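Local coordinates for protein acyl-CoA hydrolase (Bacillus cereus, PDB 1Y7U) that probably hydrolyses long-chain fatty acyl-CoA thioesters, and binds coenzyme A and calcium, at residues S44-V49 against I114-F119; V137-E142 against E146-A151. One frame throughout, in Å; residues are numbered along the deposited sequence.

Interaction 1 (S44-V49 against I114-F119); sequences SEMDMV and IAATSF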
loop_
_atom_site.group_PDB
_atom_site.type_symbol
_atom_site.label_atom_id
_atom_site.label_comp_id
_atom_site.label_asym_id
_atom_site.label_seq_id
_atom_site.Cartn_x
_atom_site.Cartn_y
_atom_site.Cartn_z
ATOM N N SER A 44 5.638 -8.466 10.987
ATOM C CA SER A 44 4.293 -8.385 10.435
ATOM C C SER A 44 4.002 -9.654 9.636
ATOM O O SER A 44 2.932 -10.260 9.752
ATOM C CB SER A 44 4.155 -7.170 9.526
ATOM O OG SER A 44 2.831 -7.062 9.031
ATOM N N GLU A 45 4.975 -10.064 8.836
ATOM C CA GLU A 45 4.810 -11.239 8.008
ATOM C C GLU A 45 4.748 -12.544 8.787
ATOM O O GLU A 45 3.993 -13.442 8.423
ATOM C CB GLU A 45 5.932 -11.311 6.982
ATOM C CG GLU A 45 5.426 -11.655 5.612
ATOM C CD GLU A 45 4.611 -10.537 5.012
ATOM O OE1 GLU A 45 5.218 -9.592 4.470
ATOM O OE2 GLU A 45 3.367 -10.596 5.093
HETATM N N MSE A 46 5.543 -12.669 9.847
HETATM C CA MSE A 46 5.528 -13.896 10.636
HETATM C C MSE A 46 4.136 -14.102 11.212
HETATM O O MSE A 46 3.559 -15.189 11.109
HETATM C CB MSE A 46 6.531 -13.820 11.778
HETATM C CG MSE A 46 7.964 -13.703 11.337
HETATM SE SE MSE A 46 9.133 -13.666 12.864
HETATM C CE MSE A 46 10.190 -15.230 12.471
ATOM N N ASP A 47 3.604 -13.046 11.818
ATOM C CA ASP A 47 2.277 -13.084 12.416
ATOM C C ASP A 47 1.214 -13.413 11.367
ATOM O O ASP A 47 0.315 -14.218 11.607
ATOM C CB ASP A 47 1.970 -11.728 13.072
ATOM C CG ASP A 47 0.547 -11.633 13.604
ATOM O OD1 ASP A 47 0.204 -12.389 14.535
ATOM O OD2 ASP A 47 -0.235 -10.798 13.092
HETATM N N MSE A 48 1.338 -12.802 10.197
HETATM C CA MSE A 48 0.374 -12.996 9.127
HETATM C C MSE A 48 0.256 -14.439 8.696
HETATM O O MSE A 48 -0.822 -15.036 8.724
HETATM C CB MSE A 48 0.758 -12.143 7.921
HETATM C CG MSE A 48 -0.218 -12.233 6.757
HETATM SE SE MSE A 48 -2.024 -11.678 7.206
HETATM C CE MSE A 48 -2.827 -13.417 7.234
ATOM N N VAL A 49 1.382 -14.995 8.291
ATOM C CA VAL A 49 1.439 -16.356 7.824
ATOM C C VAL A 49 1.034 -17.325 8.949
ATOM O O VAL A 49 0.457 -18.383 8.703
ATOM C CB VAL A 49 2.860 -16.625 7.292
ATOM C CG1 VAL A 49 3.697 -17.340 8.328
ATOM C CG2 VAL A 49 2.786 -17.369 5.985
ATOM N N ILE A 114 18.605 -19.328 7.590
ATOM C CA ILE A 114 17.489 -18.893 8.405
ATOM C C ILE A 114 17.818 -17.578 9.119
ATOM O O ILE A 114 18.737 -17.507 9.929
ATOM C CB ILE A 114 17.040 -20.044 9.382
ATOM C CG1 ILE A 114 17.129 -19.594 10.826
ATOM C CG2 ILE A 114 17.845 -21.291 9.147
ATOM C CD1 ILE A 114 16.015 -18.647 11.205
ATOM N N ALA A 115 17.060 -16.533 8.783
ATOM C CA ALA A 115 17.257 -15.200 9.343
ATOM C C ALA A 115 16.551 -14.975 10.663
ATOM O O ALA A 115 16.920 -14.076 11.415
ATOM C CB ALA A 115 16.805 -14.147 8.349
ATOM N N ALA A 116 15.530 -15.778 10.940
ATOM C CA ALA A 116 14.788 -15.649 12.187
ATOM C C ALA A 116 13.737 -16.740 12.334
ATOM O O ALA A 116 13.274 -17.306 11.339
ATOM C CB ALA A 116 14.109 -14.279 12.253
ATOM N N THR A 117 13.378 -17.026 13.582
ATOM C CA THR A 117 12.344 -18.002 13.900
ATOM C C THR A 117 11.627 -17.493 15.141
ATOM O O THR A 117 12.113 -16.591 15.820
ATOM C CB THR A 117 12.915 -19.383 14.240
ATOM O OG1 THR A 117 13.673 -19.295 15.448
ATOM C CG2 THR A 117 13.792 -19.894 13.117
ATOM N N SER A 118 10.469 -18.059 15.442
ATOM C CA SER A 118 9.738 -17.644 16.625
ATOM C C SER A 118 8.457 -18.447 16.772
ATOM O O SER A 118 8.136 -19.290 15.936
ATOM C CB SER A 118 9.413 -16.150 16.545
ATOM O OG SER A 118 8.945 -15.666 17.794
ATOM N N PHE A 119 7.742 -18.197 17.856
ATOM C CA PHE A 119 6.483 -18.870 18.103
ATOM C C PHE A 119 5.470 -17.779 18.331
ATOM O O PHE A 119 5.723 -16.836 19.078
ATOM C CB PHE A 119 6.561 -19.755 19.342
ATOM C CG PHE A 119 7.543 -20.877 19.222
ATOM C CD1 PHE A 119 8.909 -20.638 19.351
ATOM C CD2 PHE A 119 7.108 -22.177 18.973
ATOM C CE1 PHE A 119 9.834 -21.686 19.234
ATOM C CE2 PHE A 119 8.015 -23.220 18.855
ATOM C CZ PHE A 119 9.377 -22.980 18.985
#

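Interaction 2 (V137-E142 against E146-A151); sequences VIPDTE and ESHRIA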
loop_
_atom_site.group_PDB
_atom_site.type_symbol
_atom_site.label_atom_id
_atom_site.label_comp_id
_atom_site.label_asym_id
_atom_site.label_seq_id
_atom_site.Cartn_x
_atom_site.Cartn_y
_atom_site.Cartn_z
ATOM N N VAL A 137 -2.803 -31.036 18.282
ATOM C CA VAL A 137 -1.830 -31.153 17.201
ATOM C C VAL A 137 -1.104 -32.467 17.372
ATOM O O VAL A 137 -0.939 -32.946 18.489
ATOM C CB VAL A 137 -0.728 -30.070 17.253
ATOM C CG1 VAL A 137 -0.019 -29.993 15.924
ATOM C CG2 VAL A 137 -1.300 -28.753 17.616
ATOM N N ILE A 138 -0.673 -33.055 16.268
ATOM C CA ILE A 138 0.091 -34.277 16.354
ATOM C C ILE A 138 1.292 -34.152 15.424
ATOM O O ILE A 138 1.164 -34.127 14.199
ATOM C CB ILE A 138 -0.767 -35.559 16.047
ATOM C CG1 ILE A 138 -0.082 -36.408 14.974
ATOM C CG2 ILE A 138 -2.193 -35.183 15.699
ATOM C CD1 ILE A 138 -0.821 -37.694 14.630
ATOM N N PRO A 139 2.480 -34.006 16.016
ATOM C CA PRO A 139 3.781 -33.868 15.356
ATOM C C PRO A 139 4.183 -35.168 14.660
ATOM O O PRO A 139 4.184 -36.217 15.290
ATOM C CB PRO A 139 4.715 -33.552 16.516
ATOM C CG PRO A 139 3.799 -32.851 17.520
ATOM C CD PRO A 139 2.580 -33.697 17.454
ATOM N N ASP A 140 4.524 -35.108 13.376
ATOM C CA ASP A 140 4.930 -36.310 12.657
ATOM C C ASP A 140 6.443 -36.415 12.586
ATOM O O ASP A 140 7.040 -37.295 13.191
ATOM C CB ASP A 140 4.374 -36.324 11.229
ATOM C CG ASP A 140 2.877 -36.587 11.177
ATOM O OD1 ASP A 140 2.295 -36.899 12.233
ATOM O OD2 ASP A 140 2.283 -36.487 10.076
ATOM N N THR A 141 7.054 -35.512 11.829
ATOM C CA THR A 141 8.502 -35.461 11.629
ATOM C C THR A 141 9.304 -35.468 12.927
ATOM O O THR A 141 8.770 -35.159 13.992
ATOM C CB THR A 141 8.868 -34.192 10.855
ATOM O OG1 THR A 141 8.112 -34.156 9.641
ATOM C CG2 THR A 141 10.357 -34.153 10.534
ATOM N N GLU A 142 10.586 -35.819 12.840
ATOM C CA GLU A 142 11.436 -35.827 14.026
ATOM C C GLU A 142 11.655 -34.369 14.400
ATOM O O GLU A 142 11.688 -33.998 15.576
ATOM C CB GLU A 142 12.786 -36.485 13.738
ATOM C CG GLU A 142 13.637 -36.673 14.987
ATOM C CD GLU A 142 15.011 -37.247 14.693
ATOM O OE1 GLU A 142 15.952 -36.460 14.433
ATOM O OE2 GLU A 142 15.146 -38.489 14.714
ATOM N N GLU A 146 10.846 -32.223 17.930
ATOM C CA GLU A 146 11.798 -31.384 18.645
ATOM C C GLU A 146 11.196 -30.000 18.827
ATOM O O GLU A 146 11.238 -29.424 19.917
ATOM C CB GLU A 146 13.098 -31.238 17.867
ATOM C CG GLU A 146 14.019 -32.412 17.957
ATOM C CD GLU A 146 15.418 -32.038 17.531
ATOM O OE1 GLU A 146 15.597 -31.642 16.358
ATOM O OE2 GLU A 146 16.336 -32.126 18.373
ATOM N N SER A 147 10.643 -29.460 17.744
ATOM C CA SER A 147 10.048 -28.147 17.814
ATOM C C SER A 147 8.891 -28.173 18.816
ATOM O O SER A 147 8.650 -27.189 19.516
ATOM C CB SER A 147 9.601 -27.684 16.413
ATOM O OG SER A 147 10.666 -27.056 15.688
ATOM N N HIS A 148 8.197 -29.303 18.924
ATOM C CA HIS A 148 7.090 -29.388 19.877
ATOM C C HIS A 148 7.588 -29.393 21.321
ATOM O O HIS A 148 6.929 -28.856 22.219
ATOM C CB HIS A 148 6.232 -30.630 19.625
ATOM C CG HIS A 148 5.127 -30.800 20.620
ATOM N ND1 HIS A 148 5.216 -31.656 21.697
ATOM C CD2 HIS A 148 3.934 -30.172 20.743
ATOM C CE1 HIS A 148 4.128 -31.548 22.437
ATOM N NE2 HIS A 148 3.333 -30.653 21.880
ATOM N N ARG A 149 8.755 -29.998 21.539
ATOM C CA ARG A 149 9.357 -30.057 22.870
ATOM C C ARG A 149 9.688 -28.629 23.284
ATOM O O ARG A 149 9.366 -28.187 24.389
ATOM C CB ARG A 149 10.638 -30.886 22.826
ATOM C CG ARG A 149 10.819 -31.876 23.968
ATOM C CD ARG A 149 11.200 -31.227 25.292
ATOM N NE ARG A 149 10.107 -31.272 26.264
ATOM C CZ ARG A 149 10.231 -30.976 27.559
ATOM N NH1 ARG A 149 11.403 -30.615 28.059
ATOM N NH2 ARG A 149 9.171 -31.028 28.358
ATOM N N ILE A 150 10.337 -27.908 22.381
ATOM C CA ILE A 150 10.709 -26.528 22.640
ATOM C C ILE A 150 9.465 -25.693 22.875
ATOM O O ILE A 150 9.432 -24.856 23.779
ATOM C CB ILE A 150 11.506 -25.937 21.462
ATOM C CG1 ILE A 150 12.837 -26.681 21.331
ATOM C CG2 ILE A 150 11.720 -24.442 21.669
ATOM C CD1 ILE A 150 13.739 -26.184 20.230
ATOM N N ALA A 151 8.437 -25.920 22.067
ATOM C CA ALA A 151 7.194 -25.176 22.214
ATOM C C ALA A 151 6.597 -25.438 23.591
ATOM O O ALA A 151 6.020 -24.544 24.202
ATOM C CB ALA A 151 6.217 -25.581 21.136
#

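Interaction 1 (S44-V49 against I114-F119)
Ala-116 is the first residue of strand 114-119 to meet helix 44-49: its CB lies 4.0 Å from CE, the terminal methyl of selenomethionine Met-46. With Ala-115 it forms a classic beta bulge, both residues facing Val-102 of the adjoining strand. At Thr-117 the side chain points away from the helix, and CE of Met-46 lies against the backbone there, 3.8 Å from Thr-117 C. Ser-118 turns its CB back toward the helix, 4.2 Å from CE of Met-46, and its OG makes a weak hydrogen bond to the Asp-68 carbonyl oxygen. Met-46 thus covers three successive residues with one methyl group. Its CG stands anti to the carbonyl carbon (chi1 -63°); the extended chi2 (-178°) carries SE outward, and the bend at chi3 (120°) brings CE onto the strand. The segment axes are 10.0 Å apart at closest approach. Met-46 also touches Val-100 and Val-102 of strand 95-105 and Met-67 of strand 61-71, which lie on either side of strand 112-125 in the sheet. The arrangement is that of a hot-dog fold, a long helix packed against an antiparallel sheet. No hydrogen bond joins the segments, so this buried contact rests on van der Waals packing of the selenomethionine side chain against small residues and backbone.

Interaction 2 (V137-E142 against E146-A151)
Glu-142 and Glu-146 join the two segments through the backbone: Glu-146 N donates to Glu-142 O over 3.1 Å, with an N-H...O angle of 154°. This is the i to i+4 bond of the first turn of helix 142-170, and Thr-141 sits at the N-cap position, though its side chain makes no capping bond. Ahead of the helix the chain leaves strand 136-138 and doubles back, bringing the CA atoms of Pro-139 and His-148 to 7.2 Å. There the CB of Pro-139 is directed toward the helix, and its CG touches CB and CG of His-148, both at 3.9 Å, approaching the imidazole obliquely. His-148 has CG anti to its backbone N (chi1 177°), which places both atoms beside the proline. Glu-146 lays its CG 3.7 Å from the Glu-142 carbonyl oxygen, alongside the helix turn. Between these contacts runs the loop with Asp-140, a calcium-binding residue together with Glu-144, whose OE1 accepts hydrogen bonds from Asp-140 N and Thr-141 N. The carboxylates of Glu-142 and Glu-146 remain apart, OE1 to OE1 5.2 Å, and would probably repel mildly. The apolar proline contact therefore seats the loop against the helix at the surface beside the calcium site, while the main-chain bond belongs to the helix's own first turn.

In the fold
After strands 12-14 and 20-25 the chain enters helix 39-58, then runs through strands 61-71, 81-91 and 95-105 before strand 112-125 brings it back to that helix. Interaction 1 closes this long loop, 64 residues between its segments, within the core. Interaction 2 follows in series and spans a far shorter loop: strand 136-138, which pairs with strand 12-14 near the N terminus, leads through the short loop 139-141 into helix 142-170. The two neither nest nor cross, and their centres lie about 18 Å apart. Phe-119 bridges them, its ring packing on Ile-150 and Ala-151, so strand 112-125 contacts both helices. Both sites also touch a second subunit.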